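Side-chain contacts in aromatic-amino-acid transaminase TyrB (Burkholderia cenocepacia K56-2Valvano, PDB 4WD2), which probably catalyses the pyridoxal-phosphate-dependent transfer of amino groups between aromatic amino acids and 2-oxo acids: residues A[87-92]-A[310-315]; A[54-59]-A[303-308]; A[169-174]-A[206-211]; A[214-219]-A[237-242]. All coordinates share one frame; numbering follows the deposited sequence.

How the interactions relate
Interactions 1 and 2 lie with centres 10 Å apart and touch each other. Helices 297-307 and 309-338 follow one another in the chain, as do 55-65 and 80-91, and the two contacts tie these pairs together crosswise. Interactions 3 and 4 have centres 12 Å apart and sit on the central mixed sheet. Interaction 3 uses helix 199-211, and interaction 4 uses strand 215-220, which follows it. Along the chain they come in series, between the halves of interactions 1 and 2. Arg237 of interaction 4 reaches back to the carbonyl of Val90 in interaction 1. Interactions 2 and 3 are 39 Å apart, on opposite sides of the chain's centre. Interactions 3 and 4 pack helices on the sheet whose strand 215-220 reaches the cofactor.

Interaction 1 of 4, residues A[87-92]-A[310-315]; sequences QSLVFG and ALRKQW
Leu89 and Arg312 both have CG anti to the backbone N, with chi1 170° and 172°, and this sends the two side chains toward each other between helix 80-91 and helix 309-338. Arg312 then bends at chi2 (63°), which brings its guanidinium beside Leu89. The methyl Leu89 CD1 lies 3.8 Å from Arg312 NH2. Trp315 comes from the opposite direction to Leu89, and both leucine methyls meet the six-membered part of the indole at a slant. Leu89 CD2 is 4.1 Å from Trp315 CH2.

The polar link between the segments is a water. It accepts from Arg312 NH2 at 2.9 Å and lies 2.8 Å from Ser88 OG. The guanidinium is held by other groups too: NE pairs with Glu316 in a salt bridge, and NH1 bonds the carbonyl of Leu306. Trp315 NE1 bonds the carbonyl of Asn255, and its ring stacks with Phe256.

The helices stand well apart, with Leu89 CA 10.5 Å from Arg312 CA, and long side chains bridge them. The chemistry is therefore mixed: Leu89 packs on an aromatic ring and meets the guanidinium obliquely near NH2, adding packing to a charge that has its polar partners in Glu316, the Leu306 carbonyl and the water.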
loop_
_atom_site.group_PDB
_atom_site.type_symbol
_atom_site.label_atom_id
_atom_site.label_comp_id
_atom_site.label_asym_id
_atom_site.label_seq_id
_atom_site.Cartn_x
_atom_site.Cartn_y
_atom_site.Cartn_z
ATOM N N GLN A 87 -10.477 -14.439 7.190
ATOM C CA GLN A 87 -11.557 -15.139 6.501
ATOM C C GLN A 87 -12.531 -15.759 7.502
ATOM O O GLN A 87 -13.755 -15.681 7.341
ATOM C CB GLN A 87 -10.986 -16.210 5.576
ATOM C CG GLN A 87 -12.011 -16.804 4.639
ATOM C CD GLN A 87 -11.467 -17.993 3.904
ATOM O OE1 GLN A 87 -11.607 -19.131 4.350
ATOM N NE2 GLN A 87 -10.827 -17.740 2.778
ATOM N N SER A 88 -11.975 -16.359 8.548
ATOM C CA SER A 88 -12.769 -16.945 9.627
ATOM C C SER A 88 -13.582 -15.885 10.378
ATOM O O SER A 88 -14.755 -16.089 10.695
ATOM C CB SER A 88 -11.858 -17.690 10.601
ATOM O OG SER A 88 -12.619 -18.343 11.598
ATOM N N LEU A 89 -12.955 -14.753 10.669
ATOM C CA LEU A 89 -13.638 -13.675 11.377
ATOM C C LEU A 89 -14.811 -13.129 10.576
ATOM O O LEU A 89 -15.889 -12.894 11.118
ATOM C CB LEU A 89 -12.661 -12.541 11.692
ATOM C CG LEU A 89 -13.280 -11.247 12.219
ATOM C CD1 LEU A 89 -13.893 -11.445 13.601
ATOM C CD2 LEU A 89 -12.223 -10.154 12.256
ATOM N N VAL A 90 -14.595 -12.922 9.282
ATOM C CA VAL A 90 -15.608 -12.314 8.427
ATOM C C VAL A 90 -16.778 -13.248 8.112
ATOM O O VAL A 90 -17.934 -12.840 8.197
ATOM C CB VAL A 90 -14.996 -11.823 7.104
ATOM C CG1 VAL A 90 -16.091 -11.372 6.133
ATOM C CG2 VAL A 90 -14.026 -10.686 7.366
ATOM N N PHE A 91 -16.486 -14.494 7.749
ATOM C CA PHE A 91 -17.534 -15.407 7.291
ATOM C C PHE A 91 -18.023 -16.350 8.385
ATOM O O PHE A 91 -19.062 -16.998 8.236
ATOM C CB PHE A 91 -17.042 -16.230 6.093
ATOM C CG PHE A 91 -16.744 -15.402 4.870
ATOM C CD1 PHE A 91 -15.484 -14.858 4.673
ATOM C CD2 PHE A 91 -17.723 -15.176 3.916
ATOM C CE1 PHE A 91 -15.208 -14.091 3.557
ATOM C CE2 PHE A 91 -17.448 -14.411 2.788
ATOM C CZ PHE A 91 -16.192 -13.866 2.613
ATOM N N GLY A 92 -17.276 -16.422 9.480
ATOM C CA GLY A 92 -17.538 -17.404 10.510
ATOM C C GLY A 92 -16.728 -18.646 10.207
ATOM O O GLY A 92 -16.655 -19.083 9.051
ATOM N N ALA A 310 -6.867 -16.095 24.366
ATOM C CA ALA A 310 -6.916 -15.092 25.424
ATOM C C ALA A 310 -7.034 -13.683 24.840
ATOM O O ALA A 310 -7.853 -12.880 25.295
ATOM C CB ALA A 310 -5.688 -15.201 26.315
ATOM N N LEU A 311 -6.229 -13.386 23.821
ATOM C CA LEU A 311 -6.246 -12.057 23.210
ATOM C C LEU A 311 -7.501 -11.857 22.373
ATOM O O LEU A 311 -8.050 -10.758 22.332
ATOM C CB LEU A 311 -5.002 -11.826 22.343
ATOM C CG LEU A 311 -3.619 -11.900 22.998
ATOM C CD1 LEU A 311 -2.534 -11.493 22.006
ATOM C CD2 LEU A 311 -3.562 -11.035 24.238
ATOM N N ARG A 312 -7.944 -12.914 21.695
ATOM C CA ARG A 312 -9.163 -12.856 20.889
ATOM C C ARG A 312 -10.351 -12.489 21.768
ATOM O O ARG A 312 -11.181 -11.671 21.394
ATOM C CB ARG A 312 -9.412 -14.192 20.178
ATOM C CG ARG A 312 -10.760 -14.307 19.458
ATOM C CD ARG A 312 -10.890 -13.301 18.330
ATOM N NE ARG A 312 -12.004 -13.598 17.425
ATOM C CZ ARG A 312 -11.886 -14.326 16.315
ATOM N NH1 ARG A 312 -10.710 -14.840 15.984
ATOM N NH2 ARG A 312 -12.938 -14.544 15.534
ATOM N N LYS A 313 -10.411 -13.085 22.952
ATOM C CA LYS A 313 -11.485 -12.799 23.896
ATOM C C LYS A 313 -11.407 -11.363 24.423
ATOM O O LYS A 313 -12.417 -10.666 24.505
ATOM C CB LYS A 313 -11.446 -13.791 25.059
ATOM C CG LYS A 313 -12.636 -13.681 25.999
ATOM C CD LYS A 313 -12.593 -14.752 27.073
ATOM C CE LYS A 313 -13.729 -14.581 28.065
ATOM N NZ LYS A 313 -13.621 -15.562 29.179
ATOM N N GLN A 314 -10.204 -10.928 24.775
ATOM C CA GLN A 314 -9.995 -9.584 25.290
ATOM C C GLN A 314 -10.349 -8.538 24.246
ATOM O O GLN A 314 -10.924 -7.498 24.562
ATOM C CB GLN A 314 -8.550 -9.407 25.732
ATOM C CG GLN A 314 -8.259 -8.085 26.419
ATOM C CD GLN A 314 -6.788 -7.929 26.713
ATOM O OE1 GLN A 314 -5.969 -8.717 26.235
ATOM N NE2 GLN A 314 -6.438 -6.913 27.493
ATOM N N TRP A 315 -10.001 -8.819 22.998
ATOM C CA TRP A 315 -10.343 -7.931 21.898
ATOM C C TRP A 315 -11.855 -7.836 21.674
ATOM O O TRP A 315 -12.398 -6.733 21.595
ATOM C CB TRP A 315 -9.654 -8.384 20.610
ATOM C CG TRP A 315 -10.129 -7.634 19.405
ATOM C CD1 TRP A 315 -9.915 -6.314 19.123
ATOM C CD2 TRP A 315 -10.909 -8.154 18.322
ATOM N NE1 TRP A 315 -10.510 -5.983 17.932
ATOM C CE2 TRP A 315 -11.127 -7.092 17.419
ATOM C CE3 TRP A 315 -11.438 -9.416 18.023
ATOM C CZ2 TRP A 315 -11.849 -7.253 16.241
ATOM C CZ3 TRP A 315 -12.154 -9.575 16.851
ATOM C CH2 TRP A 315 -12.354 -8.500 15.974
HETATM O O HOH W 1 -13.396 -16.816 13.859
#

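Interaction 2 of 4, residues A[54-59]-A[303-308]; sequences MGAVRE and AAVLGT
Ala56 and Val305 join helix 55-65 to helix 297-307, an apolar helix-helix packing in a fold type I (class I and II) aminotransferase. Met54 comes first, at the N-cap position of helix 55-65. Its side chain takes no part across the contact and packs on Trp315 and Glu318 of helix 309-338. Gly55 opens the helix, and its N-H bonds Glu318.

Ala56 is the central residue. Its CA lies 6.4 Å from Val305 CA, so the two backbones come close here. Ala56 CB meets Val305 CG1 at 4.1 Å, and the other methyl, Val305 CG2, rests 3.6 Å from Ala56 O. The valine straddles the alanine: CG1 is anti to its backbone N (chi1 168°) and meets the methyl, while CG2 meets the carbonyl group. At Val57 the side chain points away from helix 297-307 and packs on Phe256, but its backbone still counts: Val57 CA is 4.3 Å from Val305 CG2. Arg58 reaches past the contact and packs on Ser68 of the second subunit.

Across from this, Thr308 lies at the N-cap position of helix 309-338, but its side chain makes no capping bond. It turns back instead: Thr308 OG1 donates to Ala304 O at 2.6 Å, in the carbonyl plane, with a C=O...OG1 angle of 145°.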
loop_
_atom_site.group_PDB
_atom_site.type_symbol
_atom_site.label_atom_id
_atom_site.label_comp_id
_atom_site.label_asym_id
_atom_site.label_seq_id
_atom_site.Cartn_x
_atom_site.Cartn_y
_atom_site.Cartn_z
ATOM N N MET A 54 -6.177 -0.524 22.071
ATOM C CA MET A 54 -6.919 -1.625 22.664
ATOM C C MET A 54 -5.988 -2.520 23.470
ATOM O O MET A 54 -4.847 -2.760 23.065
ATOM C CB MET A 54 -7.651 -2.430 21.588
ATOM C CG MET A 54 -8.681 -1.615 20.819
ATOM S SD MET A 54 -9.587 -2.574 19.588
ATOM C CE MET A 54 -10.886 -3.314 20.566
ATOM N N GLY A 55 -6.480 -2.986 24.617
ATOM C CA GLY A 55 -5.709 -3.832 25.509
ATOM C C GLY A 55 -5.084 -5.020 24.806
ATOM O O GLY A 55 -3.902 -5.318 25.003
ATOM N N ALA A 56 -5.879 -5.693 23.979
ATOM C CA ALA A 56 -5.414 -6.870 23.256
ATOM C C ALA A 56 -4.304 -6.507 22.283
ATOM O O ALA A 56 -3.379 -7.285 22.071
ATOM C CB ALA A 56 -6.564 -7.532 22.518
ATOM N N VAL A 57 -4.408 -5.326 21.689
ATOM C CA VAL A 57 -3.415 -4.873 20.725
ATOM C C VAL A 57 -2.098 -4.555 21.426
ATOM O O VAL A 57 -1.029 -4.955 20.964
ATOM C CB VAL A 57 -3.926 -3.643 19.944
ATOM C CG1 VAL A 57 -2.782 -2.932 19.238
ATOM C CG2 VAL A 57 -4.992 -4.071 18.954
ATOM N N ARG A 58 -2.181 -3.848 22.548
ATOM C CA ARG A 58 -0.997 -3.537 23.343
ATOM C C ARG A 58 -0.295 -4.818 23.789
ATOM O O ARG A 58 0.920 -4.942 23.675
ATOM C CB ARG A 58 -1.377 -2.689 24.557
ATOM C CG ARG A 58 -0.217 -2.366 25.488
ATOM C CD ARG A 58 -0.702 -1.591 26.706
ATOM N NE ARG A 58 -1.341 -0.333 26.326
ATOM C CZ ARG A 58 -0.690 0.817 26.187
ATOM N NH1 ARG A 58 0.621 0.869 26.406
ATOM N NH2 ARG A 58 -1.346 1.915 25.836
ATOM N N GLU A 59 -1.076 -5.780 24.267
ATOM C CA GLU A 59 -0.536 -7.037 24.767
ATOM C C GLU A 59 0.143 -7.843 23.661
ATOM O O GLU A 59 1.174 -8.468 23.889
ATOM C CB GLU A 59 -1.647 -7.863 25.422
ATOM N N ALA A 303 -3.059 -10.783 13.422
ATOM C CA ALA A 303 -3.033 -12.246 13.433
ATOM C C ALA A 303 -2.803 -12.797 14.845
ATOM O O ALA A 303 -3.385 -13.815 15.225
ATOM C CB ALA A 303 -1.967 -12.766 12.482
ATOM N N ALA A 304 -1.962 -12.122 15.620
ATOM C CA ALA A 304 -1.694 -12.541 16.989
ATOM C C ALA A 304 -2.930 -12.374 17.868
ATOM O O ALA A 304 -3.211 -13.215 18.715
ATOM C CB ALA A 304 -0.514 -11.761 17.568
ATOM N N VAL A 305 -3.676 -11.291 17.665
ATOM C CA VAL A 305 -4.870 -11.049 18.465
ATOM C C VAL A 305 -5.969 -12.049 18.112
ATOM O O VAL A 305 -6.538 -12.692 18.994
ATOM C CB VAL A 305 -5.395 -9.612 18.279
ATOM C CG1 VAL A 305 -6.778 -9.481 18.873
ATOM C CG2 VAL A 305 -4.441 -8.607 18.920
ATOM N N LEU A 306 -6.251 -12.201 16.823
ATOM C CA LEU A 306 -7.320 -13.096 16.385
ATOM C C LEU A 306 -7.021 -14.575 16.649
ATOM O O LEU A 306 -7.938 -15.353 16.897
ATOM C CB LEU A 306 -7.600 -12.897 14.893
ATOM C CG LEU A 306 -8.153 -11.541 14.462
ATOM C CD1 LEU A 306 -8.303 -11.505 12.959
ATOM C CD2 LEU A 306 -9.489 -11.259 15.151
ATOM N N GLY A 307 -5.747 -14.956 16.599
ATOM C CA GLY A 307 -5.360 -16.354 16.713
ATOM C C GLY A 307 -4.936 -16.827 18.094
ATOM O O GLY A 307 -4.677 -18.013 18.300
ATOM N N THR A 308 -4.854 -15.903 19.043
ATOM C CA THR A 308 -4.541 -16.245 20.426
ATOM C C THR A 308 -5.801 -16.092 21.281
ATOM O O THR A 308 -6.240 -14.968 21.534
ATOM C CB THR A 308 -3.423 -15.350 20.995
ATOM O OG1 THR A 308 -2.327 -15.295 20.071
ATOM C CG2 THR A 308 -2.942 -15.874 22.349
#

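Interaction 3 of 4, residues A[169-174]-A[206-211]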
loop_
_atom_site.group_PDB
_atom_site.type_symbol
_atom_site.label_atom_id
_atom_site.label_comp_id
_atom_site.label_asym_id
_atom_site.label_seq_id
_atom_site.Cartn_x
_atom_site.Cartn_y
_atom_site.Cartn_z
ATOM N N ALA A 169 -37.337 2.084 -3.373
ATOM C CA ALA A 169 -36.656 2.761 -4.477
ATOM C C ALA A 169 -35.268 2.169 -4.724
ATOM O O ALA A 169 -34.846 2.022 -5.872
ATOM C CB ALA A 169 -36.556 4.259 -4.207
ATOM N N MET A 170 -34.564 1.843 -3.644
ATOM C CA MET A 170 -33.271 1.173 -3.721
ATOM C C MET A 170 -33.377 -0.163 -4.446
ATOM O O MET A 170 -32.593 -0.453 -5.352
ATOM C CB MET A 170 -32.698 0.948 -2.321
ATOM C CG MET A 170 -31.466 0.068 -2.320
ATOM S SD MET A 170 -30.874 -0.419 -0.689
ATOM C CE MET A 170 -29.355 -1.259 -1.152
ATOM N N LEU A 171 -34.357 -0.970 -4.047
ATOM C CA LEU A 171 -34.553 -2.301 -4.608
ATOM C C LEU A 171 -34.963 -2.247 -6.085
ATOM O O LEU A 171 -34.480 -3.032 -6.903
ATOM C CB LEU A 171 -35.604 -3.068 -3.789
ATOM C CG LEU A 171 -35.766 -4.558 -4.098
ATOM C CD1 LEU A 171 -34.495 -5.320 -3.754
ATOM C CD2 LEU A 171 -36.974 -5.151 -3.363
ATOM N N ALA A 172 -35.842 -1.311 -6.427
ATOM C CA ALA A 172 -36.291 -1.167 -7.810
ATOM C C ALA A 172 -35.163 -0.673 -8.731
ATOM O O ALA A 172 -35.046 -1.123 -9.874
ATOM C CB ALA A 172 -37.486 -0.225 -7.881
ATOM N N ALA A 173 -34.337 0.246 -8.242
ATOM C CA ALA A 173 -33.214 0.734 -9.035
ATOM C C ALA A 173 -32.211 -0.389 -9.307
ATOM O O ALA A 173 -31.727 -0.546 -10.429
ATOM C CB ALA A 173 -32.532 1.898 -8.337
ATOM N N ILE A 174 -31.905 -1.171 -8.276
ATOM C CA ILE A 174 -30.936 -2.253 -8.404
ATOM C C ILE A 174 -31.497 -3.388 -9.263
ATOM O O ILE A 174 -30.769 -3.993 -10.053
ATOM C CB ILE A 174 -30.509 -2.777 -7.018
ATOM C CG1 ILE A 174 -29.693 -1.696 -6.291
ATOM C CG2 ILE A 174 -29.697 -4.058 -7.151
ATOM C CD1 ILE A 174 -29.287 -2.058 -4.875
ATOM N N ILE A 206 -30.845 -9.626 -1.868
ATOM C CA ILE A 206 -30.022 -10.711 -2.396
ATOM C C ILE A 206 -30.796 -11.506 -3.451
ATOM O O ILE A 206 -30.212 -11.944 -4.444
ATOM C CB ILE A 206 -29.515 -11.656 -1.268
ATOM C CG1 ILE A 206 -28.564 -10.896 -0.330
ATOM C CG2 ILE A 206 -28.783 -12.862 -1.860
ATOM C CD1 ILE A 206 -28.259 -11.611 0.980
ATOM N N ASP A 207 -32.105 -11.663 -3.249
ATOM C CA ASP A 207 -32.972 -12.268 -4.263
ATOM C C ASP A 207 -32.726 -11.632 -5.632
ATOM O O ASP A 207 -32.533 -12.322 -6.629
ATOM C CB ASP A 207 -34.452 -12.106 -3.904
ATOM C CG ASP A 207 -34.869 -12.910 -2.675
ATOM O OD1 ASP A 207 -34.145 -13.845 -2.265
ATOM O OD2 ASP A 207 -35.961 -12.616 -2.144
ATOM N N VAL A 208 -32.747 -10.305 -5.654
ATOM C CA VAL A 208 -32.559 -9.518 -6.867
ATOM C C VAL A 208 -31.133 -9.625 -7.429
ATOM O O VAL A 208 -30.940 -9.886 -8.618
ATOM C CB VAL A 208 -32.898 -8.030 -6.602
ATOM C CG1 VAL A 208 -32.347 -7.148 -7.710
ATOM C CG2 VAL A 208 -34.406 -7.850 -6.449
ATOM N N ILE A 209 -30.146 -9.430 -6.562
ATOM C CA ILE A 209 -28.736 -9.528 -6.934
ATOM C C ILE A 209 -28.414 -10.881 -7.578
ATOM O O ILE A 209 -27.738 -10.946 -8.615
ATOM C CB ILE A 209 -27.835 -9.294 -5.698
ATOM C CG1 ILE A 209 -27.867 -7.809 -5.312
ATOM C CG2 ILE A 209 -26.400 -9.753 -5.955
ATOM C CD1 ILE A 209 -27.356 -7.532 -3.908
ATOM N N GLU A 210 -28.920 -11.951 -6.972
ATOM C CA GLU A 210 -28.777 -13.291 -7.523
ATOM C C GLU A 210 -29.475 -13.425 -8.881
ATOM O O GLU A 210 -28.867 -13.860 -9.864
ATOM C CB GLU A 210 -29.342 -14.325 -6.538
ATOM C CG GLU A 210 -29.217 -15.756 -6.994
ATOM C CD GLU A 210 -29.725 -16.740 -5.956
ATOM O OE1 GLU A 210 -30.762 -16.449 -5.325
ATOM O OE2 GLU A 210 -29.080 -17.791 -5.757
ATOM N N ALA A 211 -30.750 -13.057 -8.932
ATOM C CA ALA A 211 -31.550 -13.253 -10.136
ATOM C C ALA A 211 -31.019 -12.445 -11.314
ATOM O O ALA A 211 -31.047 -12.910 -12.454
ATOM C CB ALA A 211 -33.009 -12.892 -9.873
#
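The helix turn that presents Val208 to Leu171 and Ile174 includes the shortest backbone bond of the two segments, Glu210 N to Ile206 O at 2.8 Å. The contact itself is apolar. Val208 is its middle, and its two methyls are shared out between two partners one turn apart on helix 167-175.

Val208 CG2 meets Leu171 CD1 at 3.7 Å. This is the closer of the two touches. The bond from the backbone to CB of Leu171 does not aim at the other helix, but the end of the side chain swings nearer, with CG anti to the backbone N (chi1 -170°). Val208 CG1 meets Ile174 CG2 at 4.1 Å and also lies 4.2 Å from Ile174 C. Here the branch methyl of the isoleucine does the touching, while its longer arm, CG1, stands beside the backbone N (chi1 -68°). The nearest backbones are those of Ile174 and Val208, with their CA atoms 7.6 Å apart.

Ile174 is buried, whereas Leu171 and Val208 are partly exposed, so one side of the contact faces outward. On the inner side, Ile174 packs on Val183 and Ile209 on Leu185. Asp207 and Glu210 each form a salt bridge with Arg242.

Both helices thus pack on strand 182-186, and helix 167-175 also reaches strand 152-159. Helix 199-211 is the connection between the parallel strands 182-186 and 215-220, a beta-alpha-beta crossover of the kind found in the large domain of fold type I aminotransferases.

Interaction 4 of 4, residues A[214-219]-A[237-242]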
loop_
_atom_site.group_PDB
_atom_site.type_symbol
_atom_site.label_atom_id
_atom_site.label_comp_id
_atom_site.label_asym_id
_atom_site.label_seq_id
_atom_site.Cartn_x
_atom_site.Cartn_y
_atom_site.Cartn_z
ATOM N N LEU A 214 -25.894 -9.825 -10.763
ATOM C CA LEU A 214 -25.096 -8.651 -10.445
ATOM C C LEU A 214 -23.838 -9.035 -9.672
ATOM O O LEU A 214 -23.703 -10.176 -9.209
ATOM C CB LEU A 214 -25.920 -7.651 -9.635
ATOM C CG LEU A 214 -27.244 -7.244 -10.264
ATOM C CD1 LEU A 214 -27.825 -6.049 -9.522
ATOM C CD2 LEU A 214 -27.061 -6.938 -11.754
ATOM N N LEU A 215 -22.926 -8.073 -9.547
ATOM C CA LEU A 215 -21.683 -8.249 -8.809
ATOM C C LEU A 215 -21.635 -7.388 -7.558
ATOM O O LEU A 215 -21.173 -6.247 -7.608
ATOM C CB LEU A 215 -20.484 -7.911 -9.693
ATOM C CG LEU A 215 -19.911 -9.058 -10.506
ATOM C CD1 LEU A 215 -18.876 -8.518 -11.481
ATOM C CD2 LEU A 215 -19.297 -10.084 -9.563
ATOM N N PRO A 216 -22.086 -7.939 -6.426
ATOM C CA PRO A 216 -22.056 -7.203 -5.161
ATOM C C PRO A 216 -20.643 -7.054 -4.612
ATOM O O PRO A 216 -19.883 -8.029 -4.501
ATOM C CB PRO A 216 -22.921 -8.062 -4.232
ATOM C CG PRO A 216 -22.802 -9.440 -4.776
ATOM C CD PRO A 216 -22.703 -9.270 -6.276
ATOM N N PHE A 217 -20.299 -5.814 -4.294
ATOM C CA PHE A 217 -19.051 -5.482 -3.627
ATOM C C PHE A 217 -19.423 -4.945 -2.247
ATOM O O PHE A 217 -19.828 -3.789 -2.104
ATOM C CB PHE A 217 -18.250 -4.452 -4.438
ATOM C CG PHE A 217 -16.762 -4.477 -4.179
ATOM C CD1 PHE A 217 -15.878 -4.102 -5.170
ATOM C CD2 PHE A 217 -16.253 -4.871 -2.953
ATOM C CE1 PHE A 217 -14.521 -4.119 -4.947
ATOM C CE2 PHE A 217 -14.895 -4.891 -2.725
ATOM C CZ PHE A 217 -14.027 -4.514 -3.725
ATOM N N VAL A 218 -19.323 -5.800 -1.237
ATOM C CA VAL A 218 -19.703 -5.409 0.112
ATOM C C VAL A 218 -18.527 -4.770 0.832
ATOM O O VAL A 218 -17.423 -5.321 0.847
ATOM C CB VAL A 218 -20.215 -6.597 0.930
ATOM C CG1 VAL A 218 -20.657 -6.129 2.311
ATOM C CG2 VAL A 218 -21.370 -7.279 0.204
ATOM N N ASP A 219 -18.780 -3.591 1.390
ATOM C CA ASP A 219 -17.797 -2.812 2.139
ATOM C C ASP A 219 -18.159 -2.922 3.623
ATOM O O ASP A 219 -19.152 -2.340 4.067
ATOM C CB ASP A 219 -17.801 -1.344 1.660
ATOM C CG ASP A 219 -16.651 -0.517 2.227
ATOM O OD1 ASP A 219 -16.016 -0.935 3.216
ATOM O OD2 ASP A 219 -16.392 0.578 1.682
ATOM N N ARG A 237 -22.238 -13.159 4.943
ATOM C CA ARG A 237 -22.393 -14.585 5.199
ATOM C C ARG A 237 -23.598 -15.160 4.451
ATOM O O ARG A 237 -23.538 -16.282 3.949
ATOM C CB ARG A 237 -22.507 -14.842 6.708
ATOM C CG ARG A 237 -21.270 -14.407 7.477
ATOM C CD ARG A 237 -21.318 -14.749 8.978
ATOM N NE ARG A 237 -20.139 -14.211 9.654
ATOM C CZ ARG A 237 -19.878 -14.330 10.954
ATOM N NH1 ARG A 237 -20.706 -14.980 11.751
ATOM N NH2 ARG A 237 -18.780 -13.793 11.457
ATOM N N GLU A 238 -24.684 -14.391 4.362
ATOM C CA GLU A 238 -25.873 -14.857 3.648
ATOM C C GLU A 238 -25.662 -14.870 2.124
ATOM O O GLU A 238 -26.108 -15.795 1.445
ATOM C CB GLU A 238 -27.093 -14.003 4.019
ATOM C CG GLU A 238 -28.413 -14.479 3.418
ATOM C CD GLU A 238 -28.868 -15.839 3.948
ATOM O OE1 GLU A 238 -28.234 -16.380 4.876
ATOM O OE2 GLU A 238 -29.873 -16.373 3.433
ATOM N N LEU A 239 -24.971 -13.863 1.590
ATOM C CA LEU A 239 -24.590 -13.877 0.173
ATOM C C LEU A 239 -23.763 -15.119 -0.161
ATOM O O LEU A 239 -24.020 -15.811 -1.155
ATOM C CB LEU A 239 -23.800 -12.612 -0.192
ATOM C CG LEU A 239 -24.578 -11.347 -0.566
ATOM C CD1 LEU A 239 -23.709 -10.109 -0.418
ATOM C CD2 LEU A 239 -25.120 -11.437 -1.994
ATOM N N ALA A 240 -22.782 -15.409 0.689
ATOM C CA ALA A 240 -21.901 -16.551 0.484
ATOM C C ALA A 240 -22.606 -17.902 0.678
ATOM O O ALA A 240 -22.329 -18.855 -0.054
ATOM C CB ALA A 240 -20.690 -16.448 1.407
ATOM N N ARG A 241 -23.511 -17.999 1.650
ATOM C CA ARG A 241 -24.270 -19.238 1.828
ATOM C C ARG A 241 -25.124 -19.549 0.597
ATOM O O ARG A 241 -25.384 -20.713 0.277
ATOM C CB ARG A 241 -25.166 -19.161 3.070
ATOM C CG ARG A 241 -24.471 -19.531 4.388
ATOM C CD ARG A 241 -25.480 -19.635 5.533
ATOM N NE ARG A 241 -26.136 -18.359 5.825
ATOM C CZ ARG A 241 -25.705 -17.479 6.731
ATOM N NH1 ARG A 241 -24.609 -17.726 7.437
ATOM N NH2 ARG A 241 -26.371 -16.345 6.930
ATOM N N ARG A 242 -25.556 -18.501 -0.094
ATOM C CA ARG A 242 -26.456 -18.665 -1.226
ATOM C C ARG A 242 -25.687 -18.759 -2.541
ATOM O O ARG A 242 -26.281 -18.836 -3.616
ATOM C CB ARG A 242 -27.468 -17.513 -1.264
ATOM C CG ARG A 242 -28.488 -17.582 -0.124
ATOM C CD ARG A 242 -29.499 -16.442 -0.181
ATOM N NE ARG A 242 -30.216 -16.415 -1.455
ATOM C CZ ARG A 242 -31.225 -15.595 -1.735
ATOM N NH1 ARG A 242 -31.642 -14.722 -0.827
ATOM N NH2 ARG A 242 -31.812 -15.647 -2.928
#
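Leu239 is the wedge between helix 234-241 and strand 215-220. Its CG stands beside the backbone N (chi1 -85°), and from there the fork puts CD1 on Val218 and CD2 on Pro216. The Val218 side is the tighter. Val218 CG2 and Leu239 CD1 reach toward each other tip to tip, 3.7 Å apart. At the proline the packing is looser: Leu239 CD2 lies 4.1 Å from Pro216 CG, and the two side chains slide past one another. Pro216 and Val218 alternate with Phe217, which points away from the helix and packs on Leu115 and Leu122 of helix 110-125. Ile206 and Ile209 of helix 199-211 fill in next to Leu239 and Pro216.

The outer side of the helix is polar. Arg241 is exposed and makes a side-on salt bridge, with NE and NH2 both bonding the one oxygen Glu238 OE1. This oxygen is 2.8 Å from Arg241 NH2 and 3.0 Å from Arg241 NE, and lies close to the guanidinium plane. The N-H...O angles, 150° and 139°, show bent bonds. Arg242 forms a salt bridge with Glu203 of helix 199-211.

In the chain, helices 229-232 and 234-241 connect strand 215-220 to its parallel neighbour 246-251. This is a beta-alpha-beta crossover of the aminotransferase large domain, and its first strand carries Asp219, which is close to N1 of the pyridoxal-phosphate lysine at position 254.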